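Local coordinates for fatty acid-binding protein homolog 1 (Echinococcus granulosus, PDB 1O8V) that binds long-chain fatty acids such as palmitate inside a beta-barrel and is implicated in the acquisition, storage and transport of lipids in this parasite, at residues 9-14 / 37-42; 15-20 / 126-131; 21-26 / 119-124. One frame throughout, in Å; residues are numbered along the deposited sequence.

How the interactions relate
From the N terminus the chain runs through strand 7-15, helices 17-24 and 28-36, then strand 40-47. Interaction 1 (9-14 with 37-42) pairs strands 7-15 and 40-47, with the two lid helices between them in the chain. Interaction 2 (15-20 with 126-131) brings the start of helix 17-24 to the last strand, 124-132. Interaction 3 (21-26 with 119-124) brings the end of the same helix to the turn before that strand. It lies wholly within the span of interaction 2, while interaction 1 crosses both. Interactions 1 and 2 touch through E12 with T129 and S131, and M11 with R128 and Y130; interactions 2 and 3 through I20 and V124. Interactions 2 and 3 both reach the palmitate.

Interaction 1 (9-14 / 37-42); sequences WKMEKS and VKPNLI
The W9 indole presents its edge to L41: the carbonyl O of L41 lies near the ring plane, 3.6 Å from CD1 of W9. The ring also makes a cation-pi contact with K132, and its NE1 is hydrogen-bonded to the O of F5. The other flat group is the N40 amide. Its OD1 comes up to CD of K10 at 2.9 Å, the two side chains crossing at a slant. The backbones of W9 and L41 form an antiparallel hydrogen-bonded pair. N of W9 gives a bond to O of L41, and N of L41 returns one to O of W9, both 2.8 Å. The next pair, K10 and N40, is non-hydrogen-bonded, and their side chains share the other face of the sheet. K10 starts anti to its N (chi1 173°) and bends at the CB-CG bond (chi2 55°), which turns the amine along the partner segment. NZ of K10 then reaches the carbonyl O of K38 at 2.7 Å, tilted 26° from the carbonyl plane. Just before strand 40-47, O of P39 accepts a bond from N of M11 at 3.0 Å. The M11 side chain packs obliquely against the proline, SD of M11 to CD of P39 being 3.9 Å. Its methyl end turns toward the backbone of V37 and K38. A water spans the two segments further along, 2.7 Å from O of E12 and 3.0 Å from NZ of K38. E12 and K13 both face T129 of strand 124-132, the other neighbour of strand 7-15, a classic beta bulge. The contact pairs the first two long strands of a fatty-acid-binding-protein barrel, with the helix-turn-helix lid inserted between them.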
loop_
_atom_site.group_PDB
_atom_site.type_symbol
_atom_site.label_atom_id
_atom_site.label_comp_id
_atom_site.label_asym_id
_atom_site.label_seq_id
_atom_site.Cartn_x
_atom_site.Cartn_y
_atom_site.Cartn_z
ATOM N N TRP A 9 2.952 -5.043 10.611
ATOM C CA TRP A 9 2.776 -6.168 9.708
ATOM C C TRP A 9 4.029 -6.375 8.840
ATOM O O TRP A 9 4.551 -5.420 8.255
ATOM C CB TRP A 9 1.609 -5.881 8.755
ATOM C CG TRP A 9 0.314 -5.530 9.420
ATOM C CD1 TRP A 9 -0.106 -4.294 9.800
ATOM C CD2 TRP A 9 -0.727 -6.441 9.807
ATOM N NE1 TRP A 9 -1.349 -4.379 10.385
ATOM C CE2 TRP A 9 -1.745 -5.685 10.405
ATOM C CE3 TRP A 9 -0.897 -7.818 9.703
ATOM C CZ2 TRP A 9 -2.942 -6.259 10.876
ATOM C CZ3 TRP A 9 -2.074 -8.402 10.190
ATOM C CH2 TRP A 9 -3.080 -7.623 10.771
ATOM N N LYS A 10 4.459 -7.619 8.697
ATOM C CA LYS A 10 5.692 -7.951 7.971
ATOM C C LYS A 10 5.357 -8.670 6.668
ATOM O O LYS A 10 4.632 -9.645 6.666
ATOM C CB LYS A 10 6.612 -8.836 8.832
ATOM C CG LYS A 10 7.837 -9.380 8.109
ATOM C CD LYS A 10 8.653 -8.266 7.487
ATOM C CE LYS A 10 9.731 -8.782 6.550
ATOM N NZ LYS A 10 10.804 -7.771 6.420
ATOM N N MET A 11 5.877 -8.209 5.535
ATOM C CA MET A 11 5.509 -8.865 4.275
ATOM C C MET A 11 6.189 -10.222 4.149
ATOM O O MET A 11 7.423 -10.334 4.327
ATOM C CB MET A 11 5.836 -7.998 3.047
ATOM C CG MET A 11 5.075 -8.511 1.823
ATOM S SD MET A 11 5.630 -7.819 0.267
ATOM C CE MET A 11 7.002 -8.707 0.052
ATOM N N GLU A 12 5.384 -11.242 3.883
ATOM C CA GLU A 12 5.836 -12.626 3.749
ATOM C C GLU A 12 6.020 -13.065 2.307
ATOM O O GLU A 12 7.001 -13.750 1.981
ATOM C CB GLU A 12 4.822 -13.551 4.442
ATOM C CG GLU A 12 4.709 -13.313 5.945
ATOM C CD GLU A 12 5.856 -13.926 6.741
ATOM O OE1 GLU A 12 6.744 -14.580 6.132
ATOM O OE2 GLU A 12 5.854 -13.761 7.977
ATOM N N LYS A 13 5.066 -12.717 1.448
ATOM C CA LYS A 13 5.128 -13.075 0.041
ATOM C C LYS A 13 4.495 -11.981 -0.807
ATOM O O LYS A 13 3.685 -11.186 -0.326
ATOM C CB LYS A 13 4.448 -14.427 -0.245
ATOM C CG LYS A 13 3.214 -14.663 0.501
ATOM C CD LYS A 13 2.752 -16.115 0.442
ATOM C CE LYS A 13 1.312 -16.220 0.927
ATOM N NZ LYS A 13 0.761 -17.601 0.765
ATOM N N SER A 14 4.879 -11.988 -2.065
ATOM C CA SER A 14 4.356 -11.065 -3.059
ATOM C C SER A 14 4.259 -11.762 -4.411
ATOM O O SER A 14 5.182 -12.479 -4.839
ATOM C CB SER A 14 5.276 -9.851 -3.137
ATOM O OG SER A 14 4.837 -8.968 -4.157
ATOM N N VAL A 37 12.542 -6.345 -2.144
ATOM C CA VAL A 37 12.297 -5.901 -0.769
ATOM C C VAL A 37 11.033 -6.491 -0.150
ATOM O O VAL A 37 10.054 -6.833 -0.827
ATOM C CB VAL A 37 12.325 -4.355 -0.639
ATOM C CG1 VAL A 37 13.658 -3.791 -1.134
ATOM C CG2 VAL A 37 11.162 -3.713 -1.341
ATOM N N LYS A 38 11.093 -6.647 1.169
ATOM C CA LYS A 38 10.012 -7.212 1.968
ATOM C C LYS A 38 9.737 -6.213 3.086
ATOM O O LYS A 38 10.304 -6.318 4.190
ATOM C CB LYS A 38 10.404 -8.572 2.540
ATOM C CG LYS A 38 10.789 -9.607 1.508
ATOM C CD LYS A 38 11.287 -10.898 2.163
ATOM C CE LYS A 38 12.023 -11.772 1.172
ATOM N NZ LYS A 38 12.086 -13.192 1.626
ATOM N N PRO A 39 8.886 -5.234 2.830
ATOM C CA PRO A 39 8.693 -4.157 3.793
ATOM C C PRO A 39 7.870 -4.554 4.988
ATOM O O PRO A 39 7.169 -5.571 4.995
ATOM C CB PRO A 39 7.954 -3.080 2.993
ATOM C CG PRO A 39 7.261 -3.794 1.951
ATOM C CD PRO A 39 8.061 -5.028 1.627
ATOM N N ASN A 40 7.959 -3.712 6.007
ATOM C CA ASN A 40 7.008 -3.694 7.099
ATOM C C ASN A 40 5.937 -2.657 6.778
ATOM O O ASN A 40 6.097 -1.792 5.909
ATOM C CB ASN A 40 7.692 -3.343 8.421
ATOM C CG ASN A 40 8.661 -4.414 8.892
ATOM O OD1 ASN A 40 8.447 -5.612 8.685
ATOM N ND2 ASN A 40 9.736 -3.984 9.555
ATOM N N LEU A 41 4.793 -2.793 7.408
ATOM C CA LEU A 41 3.760 -1.798 7.330
ATOM C C LEU A 41 3.322 -1.532 8.750
ATOM O O LEU A 41 2.949 -2.460 9.463
ATOM C CB LEU A 41 2.578 -2.322 6.522
ATOM C CG LEU A 41 1.333 -1.454 6.530
ATOM C CD1 LEU A 41 1.617 -0.170 5.811
ATOM C CD2 LEU A 41 0.179 -2.158 5.871
ATOM N N ILE A 42 3.412 -0.280 9.173
ATOM C CA ILE A 42 2.981 0.123 10.512
ATOM C C ILE A 42 1.802 1.077 10.378
ATOM O O ILE A 42 1.927 2.132 9.774
ATOM C CB ILE A 42 4.127 0.808 11.276
ATOM C CG1 ILE A 42 5.362 -0.083 11.285
ATOM C CG2 ILE A 42 3.691 1.107 12.702
ATOM C CD1 ILE A 42 6.645 0.646 11.513
HETATM O O HOH W 1 9.493 -14.003 2.931
#

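Interaction 2 (15-20 / 126-131); sequences EGFDKI and CVRTYS. With PLM (palmitic acid), chain B.
C126, E15 and F17 have the most surface buried here. E15 pairs with V127 as an antiparallel hydrogen-bonded pair: N of E15 bonds to O of V127 at 2.9 Å, and N of V127 bonds back to O of E15 at 3.0 Å. G16 then takes the N-cap position of the helix, and the chain turns away from the strand. The C126 side chain is directed toward segment 15-20. Its CB packs tightly against CG1 of I20, at 3.5 Å. Its SG stands anti to the backbone N (chi1 154°) and lies beside the F17 ring in an oblique sulfur-aromatic contact, 3.9 Å from CD1 of F17. The F17 ring carries the R128 guanidinium over one face. The two groups are stacked with planes 22° apart, and CZ of R128 sits 3.9 Å from the ring centroid, almost on the normal, a cation-pi contact. A bend at chi3 (78°) lays the arginine over the ring, and its NE is directed to the palmitate, 2.9 Å from O1 of the ligand. OH of Y130 gives O1 a second bond at 2.6 Å, in the plane of the tyrosine ring. The palmitate is also held by R108. The stack and a bond from R128 NH1 to S14 OG hold the arginine in position, with S14 as second shell. CZ of F17 also touches CB of the palmitate at 3.7 Å. Strand 124-132 lies between strands 7-15 and 114-121 in the barrel wall, while helix 17-24 packs against it at C126, with I20 also resting on V119 and V121.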
loop_
_atom_site.group_PDB
_atom_site.type_symbol
_atom_site.label_atom_id
_atom_site.label_comp_id
_atom_site.label_asym_id
_atom_site.label_seq_id
_atom_site.Cartn_x
_atom_site.Cartn_y
_atom_site.Cartn_z
ATOM N N GLU A 15 3.138 -11.573 -5.107
ATOM C CA GLU A 15 2.968 -12.122 -6.427
ATOM C C GLU A 15 2.438 -11.030 -7.334
ATOM O O GLU A 15 1.546 -10.287 -6.932
ATOM C CB GLU A 15 1.992 -13.306 -6.393
ATOM C CG GLU A 15 2.586 -14.526 -5.704
ATOM C CD GLU A 15 1.595 -15.661 -5.465
ATOM O OE1 GLU A 15 0.380 -15.489 -5.744
ATOM O OE2 GLU A 15 2.043 -16.737 -4.984
ATOM N N GLY A 16 3.031 -10.887 -8.514
ATOM C CA GLY A 16 2.562 -9.939 -9.507
ATOM C C GLY A 16 2.975 -8.490 -9.363
ATOM O O GLY A 16 2.576 -7.638 -10.158
ATOM N N PHE A 17 3.767 -8.185 -8.346
ATOM C CA PHE A 17 4.202 -6.805 -8.152
ATOM C C PHE A 17 5.068 -6.324 -9.302
ATOM O O PHE A 17 5.050 -5.125 -9.624
ATOM C CB PHE A 17 4.975 -6.659 -6.840
ATOM C CG PHE A 17 5.094 -5.242 -6.323
ATOM C CD1 PHE A 17 3.974 -4.460 -6.136
ATOM C CD2 PHE A 17 6.329 -4.735 -5.952
ATOM C CE1 PHE A 17 4.083 -3.199 -5.599
ATOM C CE2 PHE A 17 6.456 -3.453 -5.440
ATOM C CZ PHE A 17 5.341 -2.699 -5.255
ATOM N N ASP A 18 5.875 -7.226 -9.870
ATOM C CA ASP A 18 6.659 -6.863 -11.048
ATOM C C ASP A 18 5.780 -6.349 -12.175
ATOM O O ASP A 18 6.053 -5.298 -12.744
ATOM C CB ASP A 18 7.551 -8.016 -11.529
ATOM C CG ASP A 18 6.800 -9.330 -11.750
ATOM O OD1 ASP A 18 5.703 -9.582 -11.197
ATOM O OD2 ASP A 18 7.296 -10.226 -12.477
ATOM N N LYS A 19 4.704 -7.057 -12.449
ATOM C CA LYS A 19 3.784 -6.651 -13.495
ATOM C C LYS A 19 3.106 -5.315 -13.203
ATOM O O LYS A 19 2.909 -4.533 -14.110
ATOM C CB LYS A 19 2.766 -7.747 -13.764
ATOM C CG LYS A 19 3.463 -9.035 -14.145
ATOM C CD LYS A 19 2.507 -10.148 -14.389
ATOM C CE LYS A 19 3.158 -11.265 -15.162
ATOM N NZ LYS A 19 2.138 -12.241 -15.636
ATOM N N ILE A 20 2.788 -5.040 -11.932
ATOM C CA ILE A 20 2.213 -3.755 -11.534
ATOM C C ILE A 20 3.216 -2.636 -11.818
ATOM O O ILE A 20 2.881 -1.619 -12.423
ATOM C CB ILE A 20 1.861 -3.765 -10.015
ATOM C CG1 ILE A 20 0.644 -4.652 -9.744
ATOM C CG2 ILE A 20 1.611 -2.361 -9.502
ATOM C CD1 ILE A 20 -0.659 -4.145 -10.314
ATOM N N CYS A 126 -1.904 -7.980 -8.367
ATOM C CA CYS A 126 -0.820 -8.365 -7.483
ATOM C C CYS A 126 -1.416 -8.626 -6.103
ATOM O O CYS A 126 -2.334 -7.945 -5.673
ATOM C CB CYS A 126 0.203 -7.220 -7.425
ATOM S SG CYS A 126 1.189 -7.142 -5.915
ATOM N N VAL A 127 -0.900 -9.635 -5.405
ATOM C CA VAL A 127 -1.278 -9.856 -4.023
ATOM C C VAL A 127 -0.020 -9.946 -3.172
ATOM O O VAL A 127 0.878 -10.728 -3.496
ATOM C CB VAL A 127 -2.112 -11.151 -3.828
ATOM C CG1 VAL A 127 -2.568 -11.207 -2.404
ATOM C CG2 VAL A 127 -3.297 -11.188 -4.778
ATOM N N ARG A 128 0.018 -9.144 -2.111
ATOM C CA ARG A 128 1.100 -9.100 -1.121
ATOM C C ARG A 128 0.560 -9.468 0.240
ATOM O O ARG A 128 -0.387 -8.843 0.733
ATOM C CB ARG A 128 1.735 -7.712 -1.106
ATOM C CG ARG A 128 2.518 -7.456 -2.388
ATOM C CD ARG A 128 2.679 -5.997 -2.743
ATOM N NE ARG A 128 3.705 -5.277 -1.998
ATOM C CZ ARG A 128 5.013 -5.345 -2.188
ATOM N NH1 ARG A 128 5.570 -6.243 -2.992
ATOM N NH2 ARG A 128 5.800 -4.530 -1.472
ATOM N N THR A 129 1.131 -10.530 0.828
ATOM C CA THR A 129 0.618 -11.091 2.069
ATOM C C THR A 129 1.560 -10.796 3.217
ATOM O O THR A 129 2.764 -11.058 3.117
ATOM C CB THR A 129 0.471 -12.603 1.900
ATOM O OG1 THR A 129 -0.367 -12.876 0.770
ATOM C CG2 THR A 129 -0.217 -13.227 3.099
ATOM N N TYR A 130 0.996 -10.285 4.299
ATOM C CA TYR A 130 1.741 -9.845 5.470
ATOM C C TYR A 130 1.287 -10.633 6.690
ATOM O O TYR A 130 0.136 -11.053 6.761
ATOM C CB TYR A 130 1.440 -8.381 5.773
ATOM C CG TYR A 130 1.919 -7.342 4.777
ATOM C CD1 TYR A 130 1.273 -7.146 3.563
ATOM C CD2 TYR A 130 3.001 -6.535 5.081
ATOM C CE1 TYR A 130 1.710 -6.161 2.671
ATOM C CE2 TYR A 130 3.433 -5.557 4.205
ATOM C CZ TYR A 130 2.806 -5.385 3.004
ATOM O OH TYR A 130 3.296 -4.394 2.186
ATOM N N SER A 131 2.190 -10.806 7.646
ATOM C CA SER A 131 1.877 -11.453 8.925
ATOM C C SER A 131 1.943 -10.403 10.030
ATOM O O SER A 131 2.775 -9.513 9.996
ATOM C CB SER A 131 2.876 -12.582 9.182
ATOM O OG SER A 131 4.189 -12.044 9.282
HETATM C C1 PLM B . 1.407 -2.769 -0.246
HETATM O O1 PLM B . 2.088 -3.852 -0.060
HETATM O O2 PLM B . 0.919 -2.180 0.828
HETATM C C2 PLM B . 1.205 -2.259 -1.670
HETATM C C3 PLM B . 1.649 -0.816 -1.855
HETATM C C4 PLM B . 1.597 -0.478 -3.347
HETATM C C5 PLM B . 1.919 0.994 -3.576
HETATM C C6 PLM B . 1.752 1.432 -5.039
HETATM C C7 PLM B . 2.684 0.767 -6.056
HETATM C C8 PLM B . 3.945 1.582 -6.209
HETATM C C9 PLM B . 5.014 0.935 -7.074
HETATM C CA PLM B . 6.390 1.372 -6.606
HETATM C CB PLM B . 7.325 0.229 -6.312
HETATM C CC PLM B . 8.669 0.656 -5.725
HETATM C CD PLM B . 9.168 -0.351 -4.711
HETATM C CE PLM B . 8.942 0.033 -3.258
HETATM C CF PLM B . 9.343 -1.115 -2.336
HETATM C CG PLM B . 9.140 -0.823 -0.852
#

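Interaction 3 (21-26 / 119-124); sequences MERLGV and VKVDEV. With PLM (palmitic acid), chain B.
R23 reaches from the last turn of helix 17-24 to the type II' beta turn V121-V124. Its CB points at that turn. CG of R23, anti to the backbone N (chi1 -170°), rests on CG1 of V121 at 3.7 Å. CD of R23 passes OD2 of D122 at 3.5 Å. NE of R23 is 4.2 Å from both CG2 of V124 and OD2 of D122. Bends at chi2 and chi3 swing the guanidinium across the turn, and CG2 of V124 lies over one face, 3.7 Å from CZ of R23. Acids take up the edge. NH1 of R23 bonds to OD2 of D122 at 3.0 Å, which accepts with its anti lone pair, and to OE1 of E123 at 3.0 Å. NH2 of R23 bonds to OE2 of E123 at 2.9 Å. E123 is thus gripped end-on by two nitrogens, its carboxylate plane turned 40° from the guanidinium. D122 has a second cationic partner, K102. Next along the helix, L24 sets CD2 against CG2 of V121, 3.9 Å apart. M21 and V119 reach the palmitate. This salt-bridge network ties the lid helix to a hairpin at the rim of the fatty-acid-binding-protein barrel.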
loop_
_atom_site.group_PDB
_atom_site.type_symbol
_atom_site.label_atom_id
_atom_site.label_comp_id
_atom_site.label_asym_id
_atom_site.label_seq_id
_atom_site.Cartn_x
_atom_site.Cartn_y
_atom_site.Cartn_z
ATOM N N MET A 21 4.448 -2.821 -11.351
ATOM C CA MET A 21 5.464 -1.790 -11.555
ATOM C C MET A 21 5.723 -1.533 -13.046
ATOM O O MET A 21 5.947 -0.404 -13.452
ATOM C CB MET A 21 6.775 -2.197 -10.850
ATOM C CG MET A 21 6.714 -2.131 -9.331
ATOM S SD MET A 21 8.314 -2.369 -8.536
ATOM C CE MET A 21 8.593 -4.096 -8.880
ATOM N N GLU A 22 5.739 -2.600 -13.834
ATOM C CA GLU A 22 5.964 -2.496 -15.272
ATOM C C GLU A 22 4.861 -1.642 -15.906
ATOM O O GLU A 22 5.127 -0.735 -16.681
ATOM C CB GLU A 22 6.039 -3.907 -15.900
ATOM C CG GLU A 22 7.332 -4.643 -15.523
ATOM C CD GLU A 22 7.320 -6.166 -15.593
ATOM O OE1 GLU A 22 6.360 -6.750 -16.111
ATOM O OE2 GLU A 22 8.329 -6.768 -15.122
ATOM N N ARG A 23 3.615 -1.893 -15.521
ATOM C CA ARG A 23 2.491 -1.142 -16.080
ATOM C C ARG A 23 2.497 0.326 -15.685
ATOM O O ARG A 23 2.044 1.172 -16.436
ATOM C CB ARG A 23 1.152 -1.795 -15.666
ATOM C CG ARG A 23 -0.076 -1.262 -16.356
ATOM C CD ARG A 23 -0.070 -1.417 -17.871
ATOM N NE ARG A 23 -0.027 -2.812 -18.234
ATOM C CZ ARG A 23 -1.096 -3.568 -18.446
ATOM N NH1 ARG A 23 -2.315 -3.049 -18.369
ATOM N NH2 ARG A 23 -0.940 -4.860 -18.725
ATOM N N LEU A 24 2.995 0.607 -14.490
ATOM C CA LEU A 24 3.043 1.980 -13.953
ATOM C C LEU A 24 4.237 2.789 -14.465
ATOM O O LEU A 24 4.334 3.993 -14.186
ATOM C CB LEU A 24 3.074 1.942 -12.435
ATOM C CG LEU A 24 1.783 1.505 -11.757
ATOM C CD1 LEU A 24 1.989 1.285 -10.262
ATOM C CD2 LEU A 24 0.686 2.511 -12.047
ATOM N N GLY A 25 5.144 2.155 -15.192
ATOM C CA GLY A 25 6.278 2.880 -15.744
ATOM C C GLY A 25 7.476 3.012 -14.820
ATOM O O GLY A 25 8.377 3.846 -15.081
ATOM N N VAL A 26 7.518 2.189 -13.779
ATOM C CA VAL A 26 8.634 2.193 -12.858
ATOM C C VAL A 26 9.889 1.755 -13.624
ATOM O O VAL A 26 9.852 0.795 -14.405
ATOM C CB VAL A 26 8.379 1.263 -11.669
ATOM C CG1 VAL A 26 9.539 1.320 -10.701
ATOM C CG2 VAL A 26 7.063 1.664 -10.946
ATOM N N VAL A 119 -3.301 -5.304 -5.213
ATOM C CA VAL A 119 -2.944 -4.110 -5.964
ATOM C C VAL A 119 -3.330 -4.362 -7.411
ATOM O O VAL A 119 -2.939 -5.377 -8.017
ATOM C CB VAL A 119 -1.428 -3.827 -5.875
ATOM C CG1 VAL A 119 -1.055 -2.546 -6.583
ATOM C CG2 VAL A 119 -0.989 -3.804 -4.429
ATOM N N LYS A 120 -4.093 -3.431 -7.967
ATOM C CA LYS A 120 -4.610 -3.548 -9.319
ATOM C C LYS A 120 -4.299 -2.301 -10.126
ATOM O O LYS A 120 -4.511 -1.190 -9.641
ATOM C CB LYS A 120 -6.108 -3.771 -9.296
ATOM C CG LYS A 120 -6.493 -5.120 -8.719
ATOM C CD LYS A 120 -7.964 -5.381 -8.898
ATOM C CE LYS A 120 -8.789 -4.537 -7.993
ATOM N NZ LYS A 120 -9.120 -5.296 -6.776
ATOM N N VAL A 121 -3.834 -2.491 -11.349
ATOM C CA VAL A 121 -3.659 -1.409 -12.328
ATOM C C VAL A 121 -4.171 -1.979 -13.631
ATOM O O VAL A 121 -3.666 -3.016 -14.081
ATOM C CB VAL A 121 -2.154 -0.975 -12.480
ATOM C CG1 VAL A 121 -2.007 0.123 -13.538
ATOM C CG2 VAL A 121 -1.602 -0.493 -11.171
ATOM N N ASP A 122 -5.152 -1.314 -14.223
ATOM C CA ASP A 122 -5.879 -1.929 -15.354
ATOM C C ASP A 122 -6.292 -3.359 -14.957
ATOM O O ASP A 122 -6.869 -3.535 -13.904
ATOM C CB ASP A 122 -5.003 -1.912 -16.606
ATOM C CG ASP A 122 -4.480 -0.536 -16.956
ATOM O OD1 ASP A 122 -5.206 0.476 -16.763
ATOM O OD2 ASP A 122 -3.360 -0.385 -17.455
ATOM N N GLU A 123 -5.978 -4.351 -15.795
ATOM C CA GLU A 123 -6.284 -5.756 -15.531
ATOM C C GLU A 123 -5.247 -6.516 -14.718
ATOM O O GLU A 123 -5.440 -7.698 -14.391
ATOM C CB GLU A 123 -6.516 -6.487 -16.858
ATOM C CG GLU A 123 -5.275 -7.030 -17.533
ATOM C CD GLU A 123 -4.402 -6.013 -18.236
ATOM O OE1 GLU A 123 -4.730 -4.815 -18.258
ATOM O OE2 GLU A 123 -3.368 -6.441 -18.818
ATOM N N VAL A 124 -4.131 -5.862 -14.397
ATOM C CA VAL A 124 -3.024 -6.484 -13.673
ATOM C C VAL A 124 -3.341 -6.623 -12.217
ATOM O O VAL A 124 -3.856 -5.680 -11.606
ATOM C CB VAL A 124 -1.731 -5.655 -13.827
ATOM C CG1 VAL A 124 -0.565 -6.338 -13.103
ATOM C CG2 VAL A 124 -1.389 -5.436 -15.303
HETATM C C1 PLM B . 1.407 -2.769 -0.246
HETATM O O1 PLM B . 2.088 -3.852 -0.060
HETATM O O2 PLM B . 0.919 -2.180 0.828
HETATM C C2 PLM B . 1.205 -2.259 -1.670
HETATM C C3 PLM B . 1.649 -0.816 -1.855
HETATM C C4 PLM B . 1.597 -0.478 -3.347
HETATM C C5 PLM B . 1.919 0.994 -3.576
HETATM C C6 PLM B . 1.752 1.432 -5.039
HETATM C C7 PLM B . 2.684 0.767 -6.056
HETATM C C8 PLM B . 3.945 1.582 -6.209
HETATM C C9 PLM B . 5.014 0.935 -7.074
HETATM C CA PLM B . 6.390 1.372 -6.606
HETATM C CB PLM B . 7.325 0.229 -6.312
HETATM C CC PLM B . 8.669 0.656 -5.725
HETATM C CD PLM B . 9.168 -0.351 -4.711
HETATM C CE PLM B . 8.942 0.033 -3.258
HETATM C CF PLM B . 9.343 -1.115 -2.336
HETATM C CG PLM B . 9.140 -0.823 -0.852
#